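Side-chain contact in ABC transporter periplasmic peptide-binding protein (Pseudoalteromonas, PDB 4QFL), which binds dipeptides, here Ala-Phe, in the periplasm and probably hands them to an ABC transporter for uptake: residues A[34-39]-A[381-386]. Sequence-based numbering, arbitrary orientation.
With PHE (phenylalanine), chain D.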
# COMPACT_ATOMS: atom_id res chain seq x y z
N CYS A 34 14.75 8.68 7.92
CA CYS A 34 14.38 9.73 6.97
C CYS A 34 13.21 9.28 6.13
O CYS A 34 13.37 8.43 5.25
CB CYS A 34 15.54 10.07 6.03
SG CYS A 34 16.46 11.58 6.45
N ALA A 35 12.05 9.87 6.40
CA ALA A 35 10.78 9.50 5.77
C ALA A 35 10.40 10.41 4.61
O ALA A 35 10.63 11.61 4.65
CB ALA A 35 9.68 9.50 6.81
N GLU A 36 9.80 9.82 3.58
CA GLU A 36 9.50 10.57 2.36
C GLU A 36 8.21 11.41 2.42
O GLU A 36 7.94 12.20 1.51
CB GLU A 36 9.49 9.62 1.14
CG GLU A 36 8.23 8.76 0.98
CD GLU A 36 8.29 7.45 1.74
OE1 GLU A 36 9.16 7.28 2.62
OE2 GLU A 36 7.45 6.57 1.45
N ALA A 37 7.40 11.24 3.46
CA ALA A 37 6.17 12.02 3.55
C ALA A 37 5.60 12.07 4.96
O ALA A 37 5.92 11.25 5.80
CB ALA A 37 5.12 11.51 2.59
N ASN A 38 4.76 13.06 5.18
CA ASN A 38 4.03 13.24 6.42
C ASN A 38 3.00 12.11 6.56
O ASN A 38 2.37 11.72 5.58
CB ASN A 38 3.38 14.62 6.31
CG ASN A 38 2.73 15.07 7.59
OD1 ASN A 38 1.53 15.33 7.62
ND2 ASN A 38 3.52 15.21 8.65
N PRO A 39 2.83 11.55 7.78
CA PRO A 39 1.76 10.55 7.93
C PRO A 39 0.41 11.22 7.98
O PRO A 39 0.29 12.29 8.58
CB PRO A 39 2.07 9.92 9.30
CG PRO A 39 2.70 11.05 10.07
CD PRO A 39 3.50 11.84 9.06
N VAL A 381 7.48 11.75 -5.13
CA VAL A 381 8.43 11.00 -4.32
C VAL A 381 8.72 9.64 -4.95
O VAL A 381 7.90 9.11 -5.72
CB VAL A 381 7.89 10.77 -2.91
CG1 VAL A 381 7.93 12.05 -2.10
CG2 VAL A 381 6.48 10.23 -2.99
N SER A 382 9.87 9.07 -4.62
CA SER A 382 10.25 7.74 -5.09
C SER A 382 9.42 6.63 -4.43
O SER A 382 9.19 6.67 -3.21
CB SER A 382 11.74 7.50 -4.78
OG SER A 382 12.13 6.19 -5.14
N ARG A 383 8.95 5.67 -5.22
CA ARG A 383 8.23 4.50 -4.70
C ARG A 383 8.93 3.27 -5.24
O ARG A 383 9.67 3.34 -6.22
CB ARG A 383 6.77 4.47 -5.16
CG ARG A 383 6.06 5.81 -5.22
CD ARG A 383 6.00 6.48 -3.87
NE ARG A 383 5.38 5.64 -2.85
CZ ARG A 383 5.83 5.51 -1.60
NH1 ARG A 383 6.94 6.13 -1.21
NH2 ARG A 383 5.19 4.73 -0.74
N ILE A 384 8.69 2.12 -4.61
CA ILE A 384 9.29 0.89 -5.08
C ILE A 384 9.00 0.67 -6.55
O ILE A 384 9.89 0.29 -7.32
CB ILE A 384 8.75 -0.31 -4.30
CG1 ILE A 384 9.06 -0.16 -2.82
CG2 ILE A 384 9.35 -1.60 -4.84
CD1 ILE A 384 8.36 -1.18 -1.97
N TYR A 385 7.76 0.90 -6.95
CA TYR A 385 7.35 0.60 -8.31
C TYR A 385 7.72 1.69 -9.32
O TYR A 385 7.56 1.50 -10.52
CB TYR A 385 5.85 0.31 -8.36
CG TYR A 385 5.01 1.33 -7.63
CD1 TYR A 385 4.59 2.49 -8.26
CD2 TYR A 385 4.64 1.13 -6.31
CE1 TYR A 385 3.82 3.42 -7.60
CE2 TYR A 385 3.87 2.07 -5.64
CZ TYR A 385 3.46 3.21 -6.29
OH TYR A 385 2.70 4.14 -5.64
N ASN A 386 8.21 2.81 -8.83
CA ASN A 386 8.60 3.91 -9.71
C ASN A 386 9.51 4.93 -9.02
O ASN A 386 9.04 5.81 -8.31
CB ASN A 386 7.37 4.61 -10.29
CG ASN A 386 7.73 5.59 -11.39
OD1 ASN A 386 8.86 6.04 -11.49
ND2 ASN A 386 6.76 5.91 -12.23
N PHE D . 0.05 2.44 -1.75
CA PHE D . 0.67 3.37 -2.69
C PHE D . 2.08 3.68 -2.25
O PHE D . 2.96 3.87 -3.08
CB PHE D . -0.12 4.67 -2.74
CG PHE D . -1.44 4.56 -3.41
CD1 PHE D . -1.55 3.93 -4.65
CD2 PHE D . -2.57 5.08 -2.83
CE1 PHE D . -2.76 3.84 -5.28
CE2 PHE D . -3.78 4.99 -3.46
CZ PHE D . -3.88 4.36 -4.68
OXT PHE D . 2.36 3.75 -1.05
O HOH W 1 6.48 3.80 1.51
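The carboxylate of E36 and the guanidinium of R383 meet in a buried salt bridge, E36 OE2 lying 2.7 Å from R383 NH1. The two side chains cross at about a right angle, and their flat ends are turned 34° against each other. The bond is not a coplanar, two-pronged one: NH1 bonds OE2 alone, coming from above the carboxylate plane. E36 reaches it through a chain bent at chi2 (-87°), while R383 is bent at chi2 and chi3, which brings NH1 near the carbonyl oxygen of S382 as well, in a 3.1 Å bond. A water accepts from R383 NH2 and also sits 2.9 Å from E36 OE2, an oxygen that S51 OG grips as well. Beside the bridge, V381 CG1 packs against the backbone oxygen of E36 at 3.6 Å.

The other edge of the guanidinium serves the ligand. R383 NE donates to O of the bound phenylalanine at 3.0 Å, and NH2 to its OXT at the same length, so that the C-terminal carboxylate of the dipeptide lies at the guanidinium edge. Y385 OH adds a 2.6 Å bond to the ligand O, and R383 CB rests over one face of the tyrosine ring, toward its rim. E36, with S382 O, thus probably helps to hold the R383 guanidinium in its orientation, as a second-shell residue. A leucine in place of R383 would probably leave the E36 and ligand carboxylates without this shared cationic partner. The loop after strand 373-378 supplies R383 and Y385 to the site for the peptide C-terminus, G50 N and T48 O also bond the phenylalanine, and E36, just past strand 30-35, backs R383 in this family 5 solute-binding protein.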